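Prephenate dehydrogenase (Corynebacterium glutamicum ATCC 13032, PDB 3KTD) probably catalyses the NAD(P)+-dependent oxidative decarboxylation of prephenate to 4-hydroxyphenylpyruvate, a step on the route to tyrosine. Local coordinates at residues 277-280 with 281-285; 286-289 with 290-293. All coordinates share one frame; numbering follows the deposited sequence. Where two conformers were deposited one is given.

Contact 1 (277-280 with 281-285) and contact 2 (286-289 with 290-293) follow each other along one helix, 278-293, with centres 13 Å apart. Contact 1 covers its N-terminal start and contact 2 its C-terminal half. The helix runs inward from the periphery: the centre of contact 1 lies 30 Å from the centre of the chain, that of contact 2 lies 22 Å from it. Both contacts touch the second subunit, and their character changes from mainly backbone bonding at the helix start in the first to a salt bridge in the second. No ligand or catalytic residue is identified at either contact.

Contact 1 (277-280 with 281-285)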
loop_
_atom_site.group_PDB
_atom_site.type_symbol
_atom_site.label_atom_id
_atom_site.label_comp_id
_atom_site.label_asym_id
_atom_site.label_seq_id
_atom_site.Cartn_x
_atom_site.Cartn_y
_atom_site.Cartn_z
ATOM N N ILE A 277 -5.057 -17.783 -11.531
ATOM C CA ILE A 277 -5.154 -16.328 -11.674
ATOM C C ILE A 277 -3.968 -15.773 -12.467
ATOM O O ILE A 277 -3.416 -14.740 -12.091
ATOM C CB ILE A 277 -5.265 -15.584 -10.295
ATOM C CG1 ILE A 277 -4.115 -15.982 -9.359
ATOM C CG2 ILE A 277 -6.609 -15.862 -9.625
ATOM C CD1 ILE A 277 -3.757 -14.902 -8.347
ATOM N N GLU A 278 -3.578 -16.447 -13.555
ATOM C CA GLU A 278 -2.493 -15.947 -14.420
ATOM C C GLU A 278 -2.772 -14.535 -14.876
ATOM O O GLU A 278 -1.959 -13.647 -14.667
ATOM C CB GLU A 278 -2.302 -16.785 -15.693
ATOM C CG GLU A 278 -1.226 -17.834 -15.608
ATOM C CD GLU A 278 -0.680 -18.265 -16.969
ATOM O OE1 GLU A 278 -0.572 -17.398 -17.871
ATOM O OE2 GLU A 278 -0.338 -19.469 -17.121
ATOM N N GLN A 279 -3.916 -14.352 -15.524
ATOM C CA GLN A 279 -4.294 -13.053 -16.072
ATOM C C GLN A 279 -4.157 -11.930 -15.034
ATOM O O GLN A 279 -3.476 -10.943 -15.283
ATOM C CB GLN A 279 -5.708 -13.105 -16.678
ATOM C CG GLN A 279 -6.257 -11.739 -17.094
ATOM C CD GLN A 279 -7.411 -11.827 -18.095
ATOM O OE1 GLN A 279 -7.466 -12.749 -18.914
ATOM N NE2 GLN A 279 -8.321 -10.851 -18.046
ATOM N N LEU A 280 -4.767 -12.093 -13.867
ATOM C CA LEU A 280 -4.673 -11.069 -12.830
ATOM C C LEU A 280 -3.218 -10.812 -12.424
ATOM O O LEU A 280 -2.809 -9.660 -12.258
ATOM C CB LEU A 280 -5.469 -11.486 -11.595
ATOM C CG LEU A 280 -5.474 -10.473 -10.458
ATOM C CD1 LEU A 280 -6.303 -9.267 -10.844
ATOM C CD2 LEU A 280 -5.992 -11.112 -9.188
ATOM N N ALA A 281 -2.458 -11.898 -12.265
ATOM C CA ALA A 281 -1.075 -11.832 -11.816
ATOM C C ALA A 281 -0.104 -11.257 -12.846
ATOM O O ALA A 281 0.708 -10.412 -12.489
ATOM C CB ALA A 281 -0.603 -13.203 -11.372
ATOM N N ASP A 282 -0.153 -11.718 -14.099
ATOM C CA ASP A 282 0.730 -11.222 -15.142
ATOM C C ASP A 282 0.380 -9.749 -15.419
ATOM O O ASP A 282 1.250 -8.901 -15.503
ATOM C CB ASP A 282 0.592 -12.082 -16.409
ATOM C CG ASP A 282 0.918 -13.574 -16.168
ATOM O OD1 ASP A 282 1.518 -13.922 -15.128
ATOM O OD2 ASP A 282 0.577 -14.404 -17.036
ATOM N N ASN A 283 -0.919 -9.455 -15.540
ATOM C CA ASN A 283 -1.394 -8.076 -15.788
ATOM C C ASN A 283 -1.059 -7.089 -14.673
ATOM O O ASN A 283 -0.659 -5.950 -14.928
ATOM C CB ASN A 283 -2.916 -8.023 -15.967
ATOM C CG ASN A 283 -3.375 -8.523 -17.312
ATOM O OD1 ASN A 283 -2.611 -9.116 -18.074
ATOM N ND2 ASN A 283 -4.640 -8.282 -17.613
ATOM N N GLY A 284 -1.275 -7.521 -13.436
ATOM C CA GLY A 284 -0.974 -6.698 -12.274
ATOM C C GLY A 284 0.497 -6.349 -12.214
ATOM O O GLY A 284 0.863 -5.181 -12.088
ATOM N N TYR A 285 1.337 -7.368 -12.340
ATOM C CA TYR A 285 2.779 -7.188 -12.322
ATOM C C TYR A 285 3.258 -6.217 -13.386
ATOM O O TYR A 285 4.079 -5.347 -13.132
ATOM C CB TYR A 285 3.472 -8.530 -12.539
ATOM C CG TYR A 285 4.976 -8.427 -12.626
ATOM C CD1 TYR A 285 5.736 -8.107 -11.504
ATOM C CD2 TYR A 285 5.642 -8.651 -13.826
ATOM C CE1 TYR A 285 7.120 -8.004 -11.576
ATOM C CE2 TYR A 285 7.025 -8.558 -13.905
ATOM C CZ TYR A 285 7.754 -8.235 -12.776
ATOM O OH TYR A 285 9.117 -8.140 -12.847
#
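Ile277 O receives Ala281 N at 3.0 Å, the first of four successive i to i+4 backbone bonds that join these residues into helix. Asp282 N to Glu278 O follows at 2.7 Å, then Asn283 N to Gln279 O at 3.0 Å and Gly284 N to Leu280 O at 2.9 Å; the unbroken series is the evidence that the turn is regular alpha-helix. No side-chain hydrogen bond is made between the two segments. Asn283 has CG anti to its carbonyl carbon (chi1 -76°), a rotation that folds the amide back over the preceding turn and sets CG 3.2 Å from Gln279 O. Farther out, Asn283 ND2 meets Gln279 CG at 3.9 Å, a van der Waals contact. These two side chains cross obliquely, and their amide planes are 28° apart. Methyl CB of Ala281 lies beside Ile277 O. Glu278 and Asp282, two acidic chains on the same flank, bring their carboxylates near one another, but Asp282 was modelled in two conformers and the detail of that approach is doubtful.

Beyond the two segments, other residues join in. Asn283 OD1 takes a weak hydrogen bond from Arg286 NH2, one turn on. Leu280 turns away from the following turn to pack on Ile262 and Ala266 of helix 249-270 and on Ile203 of the second subunit. Before the helix, Asn276 OD1 accepts Glu278 N with the i to i+2 spacing of an Asx turn, while Ile277, at the N-cap position, gives its own N-H to Glu246 OE2 of the second subunit. This helix start, preceded by an Asx turn and packed against a partner chain, belongs to the dimerization domain of the prephenate dehydrogenase family.

Contact 2 (286-289 with 290-293); sequences RSRI and RYEA
Arg290 N bonds to Arg286 O at 3.0 Å, and the same i to i+4 spacing repeats from Tyr291, Glu292 and Ala293 back to Ser287, Arg288 and Ile289, which defines uninterrupted alpha-helix. Across this frame the main side-chain link is the salt bridge between Arg288 and Glu292. Arg288 NE reaches Glu292 OE2 at 2.8 Å, with an N-H...O angle of 136°, so the bond is bent. NE lies above the carboxylate plane rather than in it. Arg288 NH2 shares the same oxygen in a weak bond of 3.1 Å, while Glu292 CG sits over one face of the guanidinium. The planes of the two flat groups are 76° apart and both nitrogens share OE2, so the bridge uses one carboxylate oxygen. A bend at CB-CG of Arg288 (chi2 57°) carries its head forward along the helix to reach this partner. The other carboxylate oxygen, Glu292 OE1, lies 3.8 Å from Ile289 CD1. Arg288 NH1 passes 3.7 Å from Tyr291 CD2, approaching the ring obliquely, and makes weak hydrogen bonds to Thr231 OG1 and Arg228 O of the second subunit.

On another flank Arg286 and Arg290 run side by side and point the same way, with Arg286 NE 4.5 Å from Arg290 NH1. Arg286 O lies 4.1 Å above the guanidinium plane of Arg290, over its centre, and the proximity of like charges is probably eased by a salt bridge from Arg290 NH2 to Asp213 OD2 of the second subunit. Ser287 OG hydrogen-bonds to Asn283 O one turn earlier.

In the second subunit, Ile210 packs on Ser287, Tyr227 meets Tyr291 edge-to-face, and Gly235 packs on Arg288. Helix 278-293 thus lies against helices 187-214 and 225-230 and the loop around Gly235 of that subunit.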
loop_
_atom_site.group_PDB
_atom_site.type_symbol
_atom_site.label_atom_id
_atom_site.label_comp_id
_atom_site.label_asym_id
_atom_site.label_seq_id
_atom_site.Cartn_x
_atom_site.Cartn_y
_atom_site.Cartn_z
ATOM N N ARG A 286 2.736 -6.389 -14.583
ATOM C CA ARG A 286 3.167 -5.626 -15.728
ATOM C C ARG A 286 2.772 -4.164 -15.530
ATOM O O ARG A 286 3.540 -3.251 -15.825
ATOM C CB ARG A 286 2.492 -6.207 -16.967
ATOM C CG ARG A 286 3.403 -6.525 -18.092
ATOM C CD ARG A 286 2.804 -7.616 -18.931
ATOM N NE ARG A 286 1.443 -7.272 -19.330
ATOM C CZ ARG A 286 0.429 -8.130 -19.422
ATOM N NH1 ARG A 286 0.581 -9.415 -19.119
ATOM N NH2 ARG A 286 -0.765 -7.682 -19.781
ATOM N N SER A 287 1.569 -3.958 -15.015
ATOM C CA SER A 287 1.051 -2.623 -14.755
ATOM C C SER A 287 1.860 -1.919 -13.682
ATOM O O SER A 287 2.213 -0.751 -13.822
ATOM C CB SER A 287 -0.414 -2.709 -14.327
ATOM O OG SER A 287 -1.235 -3.079 -15.414
ATOM N N ARG A 288 2.142 -2.639 -12.607
ATOM C CA ARG A 288 2.975 -2.129 -11.533
ATOM C C ARG A 288 4.373 -1.772 -12.034
ATOM O O ARG A 288 4.947 -0.789 -11.587
ATOM C CB ARG A 288 3.046 -3.160 -10.399
ATOM C CG ARG A 288 4.048 -2.869 -9.290
ATOM C CD ARG A 288 3.833 -1.522 -8.614
ATOM N NE ARG A 288 4.896 -1.251 -7.652
ATOM C CZ ARG A 288 4.886 -0.275 -6.749
ATOM N NH1 ARG A 288 3.850 0.553 -6.628
ATOM N NH2 ARG A 288 5.924 -0.148 -5.935
ATOM N N ILE A 289 4.917 -2.558 -12.959
ATOM C CA ILE A 289 6.232 -2.275 -13.510
ATOM C C ILE A 289 6.190 -0.992 -14.327
ATOM O O ILE A 289 7.114 -0.187 -14.250
ATOM C CB ILE A 289 6.778 -3.457 -14.355
ATOM C CG1 ILE A 289 7.070 -4.674 -13.461
ATOM C CG2 ILE A 289 8.043 -3.071 -15.103
ATOM C CD1 ILE A 289 8.028 -4.418 -12.319
ATOM N N ARG A 290 5.124 -0.800 -15.105
ATOM C CA ARG A 290 4.943 0.443 -15.867
ATOM C C ARG A 290 4.858 1.668 -14.948
ATOM O O ARG A 290 5.412 2.718 -15.273
ATOM C CB ARG A 290 3.729 0.382 -16.816
ATOM C CG ARG A 290 4.026 -0.362 -18.136
ATOM C CD ARG A 290 2.939 -0.163 -19.228
ATOM N NE ARG A 290 1.710 -0.935 -18.977
ATOM C CZ ARG A 290 1.534 -2.230 -19.268
ATOM N NH1 ARG A 290 2.499 -2.949 -19.840
ATOM N NH2 ARG A 290 0.374 -2.821 -18.990
ATOM N N TYR A 291 4.186 1.531 -13.804
ATOM C CA TYR A 291 4.110 2.636 -12.847
ATOM C C TYR A 291 5.499 2.977 -12.277
ATOM O O TYR A 291 5.933 4.139 -12.334
ATOM C CB TYR A 291 3.137 2.331 -11.710
ATOM C CG TYR A 291 3.265 3.321 -10.575
ATOM C CD1 TYR A 291 2.805 4.630 -10.713
ATOM C CD2 TYR A 291 3.885 2.967 -9.379
ATOM C CE1 TYR A 291 2.941 5.545 -9.688
ATOM C CE2 TYR A 291 4.018 3.879 -8.344
ATOM C CZ TYR A 291 3.553 5.164 -8.506
ATOM O OH TYR A 291 3.692 6.073 -7.482
ATOM N N GLU A 292 6.186 1.972 -11.733
ATOM C CA GLU A 292 7.524 2.174 -11.180
ATOM C C GLU A 292 8.453 2.810 -12.195
ATOM O O GLU A 292 9.183 3.740 -11.879
ATOM C CB GLU A 292 8.131 0.861 -10.723
ATOM C CG GLU A 292 7.547 0.314 -9.442
ATOM C CD GLU A 292 8.040 -1.088 -9.134
ATOM O OE1 GLU A 292 8.840 -1.636 -9.927
ATOM O OE2 GLU A 292 7.633 -1.647 -8.093
ATOM N N ALA A 293 8.421 2.284 -13.413
ATOM C CA ALA A 293 9.226 2.786 -14.519
ATOM C C ALA A 293 9.139 4.305 -14.675
ATOM O O ALA A 293 10.151 4.956 -14.896
ATOM C CB ALA A 293 8.807 2.119 -15.793
#